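Side-chain contacts in sulfate permease family protein (Vibrio cholerae, PDB 4DGH), which is the STAS domain of a SulP-family membrane protein, which as a whole probably carries anions across the membrane: residues Ser6-Leu9 / Ala10-Arg14; Glu71-Ile74 / Gln75-Lys79; Ser94-Leu97 / Val98-Gly101; Pro113-Glu116 / Gly117-Ala121. All coordinates share one frame; numbering follows the deposited sequence.

Interaction 1 (Ser6-Leu9 / Ala10-Arg14); sequences SYEL and AQHGR
Over one face of the Tyr7 ring lies CG of Gln11, one helical turn on, a CH-pi contact in which CG stands 4.0 Å from the centroid of the Tyr7 ring, shifted toward the rim. The pair sits in the last turns of helix 3-11, which ends in a Schellman motif. A bend at chi2 (-63°) folds the Gln11 chain back along the phenol, and the amide there lies within 14° of the ring plane. The imidazole of His12 meets the helix differently: Glu8 O lies in its plane at the edge, with CD2 of His12 3.1 Å from Glu8 O. Across the ring, ND1 is hydrogen-bonded to Glu127 of helix 115-128.

Gly13, at positive phi, is the C-prime residue of the motif, and the chain turns back so that Arg14 N bonds to Leu9 O at 2.8 Å while Gly13 N bonds to Ala10 O at 2.8 Å. The side chain of Leu9 is buried, and its CD2 touches CB of Arg14, whose guanidinium goes on to Thr16 O through NE. The turn is also bridged by one water, which donates to Ser6 O at 2.9 Å and to Arg14 O at 3.0 Å.

Interaction 2 (Glu71-Ile74 / Gln75-Lys79); sequences EEMI and QSFHK
Met73 O is gripped twice from the same face of its carbonyl plane, by the backbone N of Phe77 and by the hydroxyl of Ser76, whose OG donates to Met73 O at 2.8 Å. Ser76 can do this because chi1 of 84° sets OG between its own N and carbonyl carbon, turned back toward the preceding turn of helix 64-78. The same oxygen also lies over the centre of the Phe77 ring, 3.3 Å above its plane.

Residue 73 is a selenomethionine with two conformers; in the one described its chain runs extended past that ring. Its CE comes in at the ring edge, in plane, though the short 3.3 Å from CE to CZ of Phe77 is doubtful, and its SE makes an oblique Met-aromatic contact 4.9 Å from the Phe77 centroid. On the next flank, CG2 of Ile74 lies over a face of the His78 imidazole, a CH-pi contact at 3.8 Å from the ring centroid.

The helix belongs to the beta-alpha-beta unit between strands 51-55 and 83-87. Met73 and Phe77 pack on helix 32-44, whereas Ile74 and His78 reach Leu105 of helix 102-106. The Ser76 hydroxyl thus bonds within its own helix, while Met73, Phe77 and Ile74 bring mainly apolar surface to the neighbouring helices.

Interaction 3 (Ser94-Leu97 / Val98-Gly101); sequences SQKL and VKAG
Helix 91-99 of the STAS domain finishes here in a Schellman motif, with Gly101 at positive phi as the residue that leaves the helix. Gly101 N bonds back to Val98 O at 3.0 Å, and the last turn before it is held by Lys99 N to Gln95 O, 3.0 Å and almost straight at 175°, and by Ala100 N to Lys96 O at 2.9 Å. CB of Ala100 presses on that same carbonyl, 3.3 Å from Lys96 O.

Lys99 lays its CG 3.1 Å from Gln95 O, then bends at chi3 and chi4 (-42° and -83°), which carries the amine back until NZ is 4.0 Å from CE of Lys96. The NZ atoms of Lys96 and Lys99 are 5.1 Å apart. Lys96 NZ bonds to Met62 O and to Leu17 O of the third subunit, while Lys99 NZ bonds to Thr16 OG1 of that subunit. Those oxygens would probably ease the proximity of the like charges.

Leu97 points inward, onto Ile102 and Val103 of helix 102-106 and Leu70 of helix 64-78. Gly101 is also the N-cap of helix 102-106; its positive phi, with bonding back into the last turn, is the mark of a Schellman C-cap.

Interaction 4 (Pro113-Glu116 / Gly117-Ala121); sequences PVFE and GALSA
The chain enters helix 115-128 through Val114, the N-cap residue, whose extended backbone (phi -141°, psi 159°) gives way to helical angles at Phe115. Val114 O is held only loosely at this first turn, by weak bonds from Gly117 N and Ala118 N. Regular bonding follows: Leu119 N to Phe115 O at 2.9 Å, approached nearly along the C=O axis, and Ser120 N to Glu116 O, also at 2.9 Å.

Among the side chains, Phe115 and Leu119 make the apolar contact, one turn apart on the buried flank. CB of Leu119 stands over one face of the Phe115 ring, 4.2 Å above its plane and shifted toward the rim, while CD2 of Leu119 reaches CE2 of Phe115 at 4.1 Å. Both residues have CG anti to the backbone N (chi1 about 170°), and the two chains leave the helix on the same flank. Phe115 continues onto Val23 and Ser87, and Leu119 onto Leu21, bringing the helix against the central sheet. CB of Ala118 sits 3.5 Å from Phe115 O and packs toward Tyr112 and Ser87. At the next step CB of Ser120 is 3.2 Å from Glu116 O.

Glu116 runs out extended toward helix 3-11, where it touches Tyr7; in the conformer described, one of two, its carboxylate comes close to that of Glu8. Arg55, which also belongs to the potassium site, makes a cation-pi contact with Phe115. The ring therefore serves two chemistries, taking aliphatic carbon from its own helix and the positive charge of Arg55 at the end of strand 51-55.

From the N terminus, interaction 1 ends helix 3-11, interaction 2 lies in helix 64-78, interaction 3 ends helix 91-99 and interaction 4 begins helix 115-128. Each is local, joining neighbouring turns and closing no long loop; they follow in series, neither nesting nor crossing. Interactions 1 and 4 do touch: helix 3-11 lies on helix 115-128, with Glu8 CB 3.6 Å from Leu119 CD2. In the Glu116 conformer described, one of two, the carboxylates of Glu8 and Glu116 also come close. Interactions 2 and 3 lie about 17 Å apart between centres, linked through helix 102-106. Interactions 1 and 2 lie on opposite sides of the chain's centre.

Interaction 1 (Ser6-Leu9 / Ala10-Arg14)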
loop_
_atom_site.group_PDB
_atom_site.type_symbol
_atom_site.label_atom_id
_atom_site.label_comp_id
_atom_site.label_asym_id
_atom_site.label_seq_id
_atom_site.Cartn_x
_atom_site.Cartn_y
_atom_site.Cartn_z
ATOM N N SER A 6 0.966 21.140 15.373
ATOM C CA SER A 6 1.058 22.597 15.289
ATOM C C SER A 6 0.961 23.294 16.681
ATOM O O SER A 6 1.640 24.273 16.935
ATOM C CB SER A 6 0.077 23.188 14.246
ATOM O OG SER A 6 -1.217 23.274 14.804
ATOM N N TYR A 7 0.168 22.765 17.588
ATOM C CA TYR A 7 0.056 23.384 18.904
ATOM C C TYR A 7 1.365 23.310 19.720
ATOM O O TYR A 7 1.800 24.296 20.304
ATOM C CB TYR A 7 -1.010 22.729 19.754
ATOM C CG TYR A 7 -1.169 23.413 21.092
ATOM C CD1 TYR A 7 -1.696 24.709 21.146
ATOM C CD2 TYR A 7 -0.846 22.766 22.305
ATOM C CE1 TYR A 7 -1.876 25.352 22.332
ATOM C CE2 TYR A 7 -1.032 23.425 23.531
ATOM C CZ TYR A 7 -1.533 24.704 23.526
ATOM O OH TYR A 7 -1.731 25.432 24.679
ATOM N N GLU A 8 1.928 22.115 19.805
ATOM C CA GLU A 8 3.199 21.955 20.550
ATOM C C GLU A 8 4.357 22.698 19.901
ATOM O O GLU A 8 5.191 23.298 20.608
ATOM C CB GLU A 8 3.608 20.502 20.675
ATOM C CG GLU A 8 2.983 19.792 21.801
ATOM C CD GLU A 8 3.153 20.506 23.147
ATOM O OE1 GLU A 8 4.260 20.961 23.507
ATOM O OE2 GLU A 8 2.128 20.609 23.832
ATOM N N LEU A 9 4.383 22.688 18.581
ATOM C CA LEU A 9 5.387 23.505 17.863
ATOM C C LEU A 9 5.286 24.979 18.261
ATOM O O LEU A 9 6.318 25.605 18.654
ATOM C CB LEU A 9 5.325 23.307 16.359
ATOM C CG LEU A 9 5.829 21.911 15.833
ATOM C CD1 LEU A 9 5.538 21.756 14.322
ATOM C CD2 LEU A 9 7.333 21.684 16.049
ATOM N N ALA A 10 4.058 25.525 18.254
ATOM C CA ALA A 10 3.926 26.962 18.610
ATOM C C ALA A 10 4.298 27.187 20.089
ATOM O O ALA A 10 4.920 28.214 20.419
ATOM C CB ALA A 10 2.521 27.475 18.309
ATOM N N GLN A 11 3.973 26.248 20.977
ATOM C CA GLN A 11 4.391 26.354 22.353
ATOM C C GLN A 11 5.883 26.466 22.489
ATOM O O GLN A 11 6.375 27.137 23.449
ATOM C CB GLN A 11 3.852 25.220 23.195
ATOM C CG GLN A 11 2.335 25.246 23.416
ATOM C CD GLN A 11 1.853 26.479 24.198
ATOM O OE1 GLN A 11 1.166 27.384 23.640
ATOM N NE2 GLN A 11 2.213 26.540 25.480
ATOM N N HIS A 12 6.615 25.860 21.552
ATOM C CA HIS A 12 8.059 25.988 21.524
ATOM C C HIS A 12 8.588 27.007 20.564
ATOM O O HIS A 12 9.800 26.984 20.244
ATOM C CB HIS A 12 8.713 24.609 21.256
ATOM C CG HIS A 12 8.515 23.631 22.388
ATOM N ND1 HIS A 12 9.474 23.356 23.287
ATOM C CD2 HIS A 12 7.396 22.872 22.758
ATOM C CE1 HIS A 12 8.988 22.463 24.207
ATOM N NE2 HIS A 12 7.722 22.176 23.875
ATOM N N GLY A 13 7.718 27.907 20.105
ATOM C CA GLY A 13 8.094 28.989 19.213
ATOM C C GLY A 13 8.531 28.579 17.804
ATOM O O GLY A 13 9.336 29.298 17.160
ATOM N N ARG A 14 8.012 27.452 17.308
ATOM C CA ARG A 14 8.349 26.948 15.957
ATOM C C ARG A 14 7.094 26.798 15.104
ATOM O O ARG A 14 5.991 26.690 15.635
ATOM C CB ARG A 14 8.980 25.543 16.054
ATOM C CG ARG A 14 10.161 25.415 17.008
ATOM C CD ARG A 14 10.855 24.122 16.617
ATOM N NE ARG A 14 10.996 24.070 15.156
ATOM C CZ ARG A 14 12.122 24.317 14.517
ATOM N NH1 ARG A 14 12.171 24.247 13.201
ATOM N NH2 ARG A 14 13.210 24.644 15.210
HETATM O O HOH W 1 3.110 25.926 15.048
#

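Interaction 2 (Glu71-Ile74 / Gln75-Lys79)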
loop_
_atom_site.group_PDB
_atom_site.type_symbol
_atom_site.label_atom_id
_atom_site.label_comp_id
_atom_site.label_asym_id
_atom_site.label_seq_id
_atom_site.Cartn_x
_atom_site.Cartn_y
_atom_site.Cartn_z
ATOM N N GLU A 71 10.757 -4.756 17.094
ATOM C CA GLU A 71 12.085 -4.882 17.688
ATOM C C GLU A 71 13.261 -4.633 16.705
ATOM O O GLU A 71 14.180 -3.872 16.994
ATOM C CB GLU A 71 12.199 -6.266 18.359
ATOM C CG GLU A 71 13.619 -6.488 18.843
ATOM C CD GLU A 71 13.804 -7.805 19.560
ATOM O OE1 GLU A 71 12.965 -8.736 19.324
ATOM O OE2 GLU A 71 14.808 -7.908 20.339
ATOM N N GLU A 72 13.235 -5.300 15.571
ATOM C CA GLU A 72 14.275 -5.209 14.545
ATOM C C GLU A 72 14.342 -3.779 14.023
ATOM O O GLU A 72 15.435 -3.236 13.914
ATOM C CB GLU A 72 13.969 -6.159 13.363
ATOM C CG GLU A 72 14.982 -6.031 12.227
ATOM C CD GLU A 72 14.961 -7.217 11.228
ATOM O OE1 GLU A 72 13.849 -7.690 10.829
ATOM O OE2 GLU A 72 16.070 -7.686 10.809
HETATM N N MSE A 73 13.194 -3.162 13.751
HETATM C CA MSE A 73 13.179 -1.757 13.333
HETATM C C MSE A 73 13.841 -0.825 14.334
HETATM O O MSE A 73 14.634 0.032 13.971
HETATM C CB MSE A 73 11.721 -1.336 13.134
HETATM C CG MSE A 73 11.706 -0.113 12.233
HETATM SE SE MSE A 73 9.871 0.603 12.243
HETATM C CE MSE A 73 9.894 2.151 11.068
ATOM N N ILE A 74 13.501 -0.971 15.600
ATOM C CA ILE A 74 14.093 -0.114 16.621
ATOM C C ILE A 74 15.574 -0.361 16.761
ATOM O O ILE A 74 16.371 0.584 16.996
ATOM C CB ILE A 74 13.397 -0.386 17.980
ATOM C CG1 ILE A 74 11.965 0.183 17.895
ATOM C CG2 ILE A 74 14.185 0.313 19.087
ATOM C CD1 ILE A 74 11.098 -0.275 19.049
ATOM N N GLN A 75 15.965 -1.633 16.740
ATOM C CA GLN A 75 17.411 -1.987 16.734
ATOM C C GLN A 75 18.171 -1.296 15.595
ATOM O O GLN A 75 19.236 -0.792 15.792
ATOM C CB GLN A 75 17.614 -3.495 16.671
ATOM C CG GLN A 75 17.406 -4.119 18.041
ATOM C CD GLN A 75 17.279 -5.633 18.020
ATOM O OE1 GLN A 75 17.101 -6.250 16.967
ATOM N NE2 GLN A 75 17.353 -6.240 19.210
ATOM N N SER A 76 17.576 -1.299 14.411
ATOM C CA SER A 76 18.168 -0.689 13.254
ATOM C C SER A 76 18.282 0.841 13.403
ATOM O O SER A 76 19.265 1.412 12.965
ATOM C CB SER A 76 17.418 -1.089 11.971
ATOM O OG SER A 76 16.284 -0.233 11.774
ATOM N N PHE A 77 17.358 1.506 14.108
ATOM C CA PHE A 77 17.520 2.956 14.372
ATOM C C PHE A 77 18.581 3.213 15.449
ATOM O O PHE A 77 19.363 4.152 15.359
ATOM C CB PHE A 77 16.152 3.595 14.809
ATOM C CG PHE A 77 15.030 3.364 13.808
ATOM C CD1 PHE A 77 15.316 3.236 12.437
ATOM C CD2 PHE A 77 13.712 3.313 14.211
ATOM C CE1 PHE A 77 14.285 3.068 11.488
ATOM C CE2 PHE A 77 12.659 3.123 13.289
ATOM C CZ PHE A 77 12.945 3.022 11.925
ATOM N N HIS A 78 18.575 2.406 16.498
ATOM C CA HIS A 78 19.491 2.590 17.638
ATOM C C HIS A 78 20.896 2.467 17.145
ATOM O O HIS A 78 21.807 3.121 17.695
ATOM C CB HIS A 78 19.318 1.510 18.750
ATOM C CG HIS A 78 18.185 1.810 19.708
ATOM N ND1 HIS A 78 17.768 0.935 20.667
ATOM C CD2 HIS A 78 17.398 2.945 19.837
ATOM C CE1 HIS A 78 16.753 1.504 21.364
ATOM N NE2 HIS A 78 16.570 2.750 20.889
ATOM N N LYS A 79 21.090 1.611 16.167
ATOM C CA LYS A 79 22.470 1.383 15.778
ATOM C C LYS A 79 23.007 2.564 14.955
ATOM O O LYS A 79 24.228 2.679 14.809
ATOM C CB LYS A 79 22.685 -0.000 15.139
ATOM C CG LYS A 79 22.248 -0.064 13.724
ATOM C CD LYS A 79 22.056 -1.500 13.224
ATOM C CE LYS A 79 21.658 -1.429 11.763
ATOM N NZ LYS A 79 21.279 -2.749 11.184
#

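Interaction 3 (Ser94-Leu97 / Val98-Gly101)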
loop_
_atom_site.group_PDB
_atom_site.type_symbol
_atom_site.label_atom_id
_atom_site.label_comp_id
_atom_site.label_asym_id
_atom_site.label_seq_id
_atom_site.Cartn_x
_atom_site.Cartn_y
_atom_site.Cartn_z
ATOM N N SER A 94 0.008 -1.633 25.068
ATOM C CA SER A 94 0.909 -1.094 26.156
ATOM C C SER A 94 1.439 -2.266 27.048
ATOM O O SER A 94 2.611 -2.344 27.317
ATOM C CB SER A 94 0.170 -0.091 27.048
ATOM O OG SER A 94 0.035 1.148 26.386
ATOM N N GLN A 95 0.555 -3.133 27.499
ATOM C CA GLN A 95 0.982 -4.358 28.285
ATOM C C GLN A 95 1.880 -5.255 27.464
ATOM O O GLN A 95 2.843 -5.772 28.000
ATOM C CB GLN A 95 -0.193 -5.215 28.817
ATOM C CG GLN A 95 -1.324 -4.388 29.440
ATOM C CD GLN A 95 -2.638 -5.174 29.718
ATOM O OE1 GLN A 95 -3.738 -4.805 29.239
ATOM N NE2 GLN A 95 -2.532 -6.212 30.524
ATOM N N LYS A 96 1.549 -5.458 26.179
ATOM C CA LYS A 96 2.376 -6.319 25.319
ATOM C C LYS A 96 3.782 -5.749 25.155
ATOM O O LYS A 96 4.752 -6.487 25.145
ATOM C CB LYS A 96 1.788 -6.452 23.908
ATOM C CG LYS A 96 1.208 -7.741 23.538
ATOM C CD LYS A 96 2.208 -8.628 22.876
ATOM C CE LYS A 96 1.598 -9.973 23.076
ATOM N NZ LYS A 96 0.594 -10.200 22.033
ATOM N N LEU A 97 3.898 -4.424 24.978
ATOM C CA LEU A 97 5.190 -3.796 24.784
ATOM C C LEU A 97 6.136 -4.068 26.032
ATOM O O LEU A 97 7.347 -4.249 25.872
ATOM C CB LEU A 97 5.024 -2.288 24.608
ATOM C CG LEU A 97 4.288 -1.867 23.258
ATOM C CD1 LEU A 97 4.374 -0.354 23.158
ATOM C CD2 LEU A 97 4.943 -2.521 22.057
ATOM N N VAL A 98 5.540 -4.057 27.222
ATOM C CA VAL A 98 6.291 -4.331 28.470
ATOM C C VAL A 98 6.686 -5.823 28.466
ATOM O O VAL A 98 7.875 -6.158 28.460
ATOM C CB VAL A 98 5.449 -4.011 29.715
ATOM C CG1 VAL A 98 6.160 -4.519 31.016
ATOM C CG2 VAL A 98 5.212 -2.500 29.803
ATOM N N LYS A 99 5.705 -6.695 28.321
ATOM C CA LYS A 99 5.983 -8.134 28.394
ATOM C C LYS A 99 6.981 -8.614 27.342
ATOM O O LYS A 99 7.751 -9.526 27.615
ATOM C CB LYS A 99 4.695 -8.980 28.265
ATOM C CG LYS A 99 3.507 -8.557 29.159
ATOM C CD LYS A 99 2.438 -9.669 29.307
ATOM C CE LYS A 99 2.112 -10.414 27.978
ATOM N NZ LYS A 99 1.112 -9.753 27.073
ATOM N N ALA A 100 6.965 -8.012 26.147
ATOM C CA ALA A 100 7.848 -8.405 25.077
ATOM C C ALA A 100 9.236 -7.828 25.120
ATOM O O ALA A 100 10.091 -8.269 24.338
ATOM C CB ALA A 100 7.211 -8.086 23.737
ATOM N N GLY A 101 9.510 -6.908 26.045
ATOM C CA GLY A 101 10.819 -6.273 26.099
ATOM C C GLY A 101 10.995 -5.041 25.192
ATOM O O GLY A 101 12.127 -4.550 25.008
#

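Interaction 4 (Pro113-Glu116 / Gly117-Ala121)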
loop_
_atom_site.group_PDB
_atom_site.type_symbol
_atom_site.label_atom_id
_atom_site.label_comp_id
_atom_site.label_asym_id
_atom_site.label_seq_id
_atom_site.Cartn_x
_atom_site.Cartn_y
_atom_site.Cartn_z
ATOM N N PRO A 113 1.989 7.910 26.908
ATOM C CA PRO A 113 0.632 7.525 26.586
ATOM C C PRO A 113 0.084 8.249 25.362
ATOM O O PRO A 113 -0.690 7.640 24.634
ATOM C CB PRO A 113 -0.178 7.904 27.867
ATOM C CG PRO A 113 0.840 7.893 28.940
ATOM C CD PRO A 113 2.133 8.405 28.301
ATOM N N VAL A 114 0.468 9.502 25.072
ATOM C CA VAL A 114 -0.105 10.164 23.860
ATOM C C VAL A 114 0.962 10.972 23.171
ATOM O O VAL A 114 1.967 11.347 23.759
ATOM C CB VAL A 114 -1.278 11.206 24.112
ATOM C CG1 VAL A 114 -2.635 10.556 24.050
ATOM C CG2 VAL A 114 -1.088 12.001 25.379
ATOM N N PHE A 115 0.709 11.235 21.917
ATOM C CA PHE A 115 1.724 11.747 21.042
ATOM C C PHE A 115 2.143 13.121 21.528
ATOM O O PHE A 115 3.289 13.412 21.492
ATOM C CB PHE A 115 1.114 11.809 19.644
ATOM C CG PHE A 115 1.967 12.535 18.673
ATOM C CD1 PHE A 115 3.231 12.077 18.381
ATOM C CD2 PHE A 115 1.522 13.696 18.121
ATOM C CE1 PHE A 115 4.047 12.743 17.476
ATOM C CE2 PHE A 115 2.329 14.413 17.231
ATOM C CZ PHE A 115 3.583 13.911 16.885
ATOM N N GLU A 116 1.206 13.941 22.026
ATOM C CA GLU A 116 1.608 15.307 22.346
ATOM C C GLU A 116 2.609 15.317 23.490
ATOM O O GLU A 116 3.545 16.143 23.536
ATOM C CB GLU A 116 0.399 16.149 22.712
ATOM C CG GLU A 116 0.735 17.593 22.589
ATOM C CD GLU A 116 -0.500 18.406 22.709
ATOM O OE1 GLU A 116 -1.580 17.779 22.504
ATOM O OE2 GLU A 116 -0.334 19.609 23.019
ATOM N N GLY A 117 2.494 14.358 24.394
ATOM C CA GLY A 117 3.550 14.376 25.432
ATOM C C GLY A 117 4.939 13.894 24.908
ATOM O O GLY A 117 6.003 14.396 25.355
ATOM N N ALA A 118 4.950 12.957 23.956
ATOM C CA ALA A 118 6.252 12.561 23.310
ATOM C C ALA A 118 6.868 13.725 22.538
ATOM O O ALA A 118 8.081 13.960 22.616
ATOM C CB ALA A 118 5.977 11.362 22.334
ATOM N N LEU A 119 6.009 14.487 21.823
ATOM C CA LEU A 119 6.453 15.609 20.990
ATOM C C LEU A 119 6.994 16.724 21.885
ATOM O O LEU A 119 8.088 17.261 21.634
ATOM C CB LEU A 119 5.282 16.134 20.097
ATOM C CG LEU A 119 5.561 17.480 19.303
ATOM C CD1 LEU A 119 6.712 17.137 18.368
ATOM C CD2 LEU A 119 4.354 17.815 18.456
ATOM N N SER A 120 6.241 17.065 22.926
ATOM C CA SER A 120 6.696 18.018 23.953
ATOM C C SER A 120 8.060 17.606 24.561
ATOM O O SER A 120 9.064 18.389 24.592
ATOM C CB SER A 120 5.567 18.178 25.023
ATOM O OG SER A 120 6.133 18.844 26.150
ATOM N N ALA A 121 8.162 16.355 25.004
ATOM C CA ALA A 121 9.447 15.888 25.537
ATOM C C ALA A 121 10.595 15.958 24.535
ATOM O O ALA A 121 11.733 16.300 24.914
ATOM C CB ALA A 121 9.358 14.497 26.099
#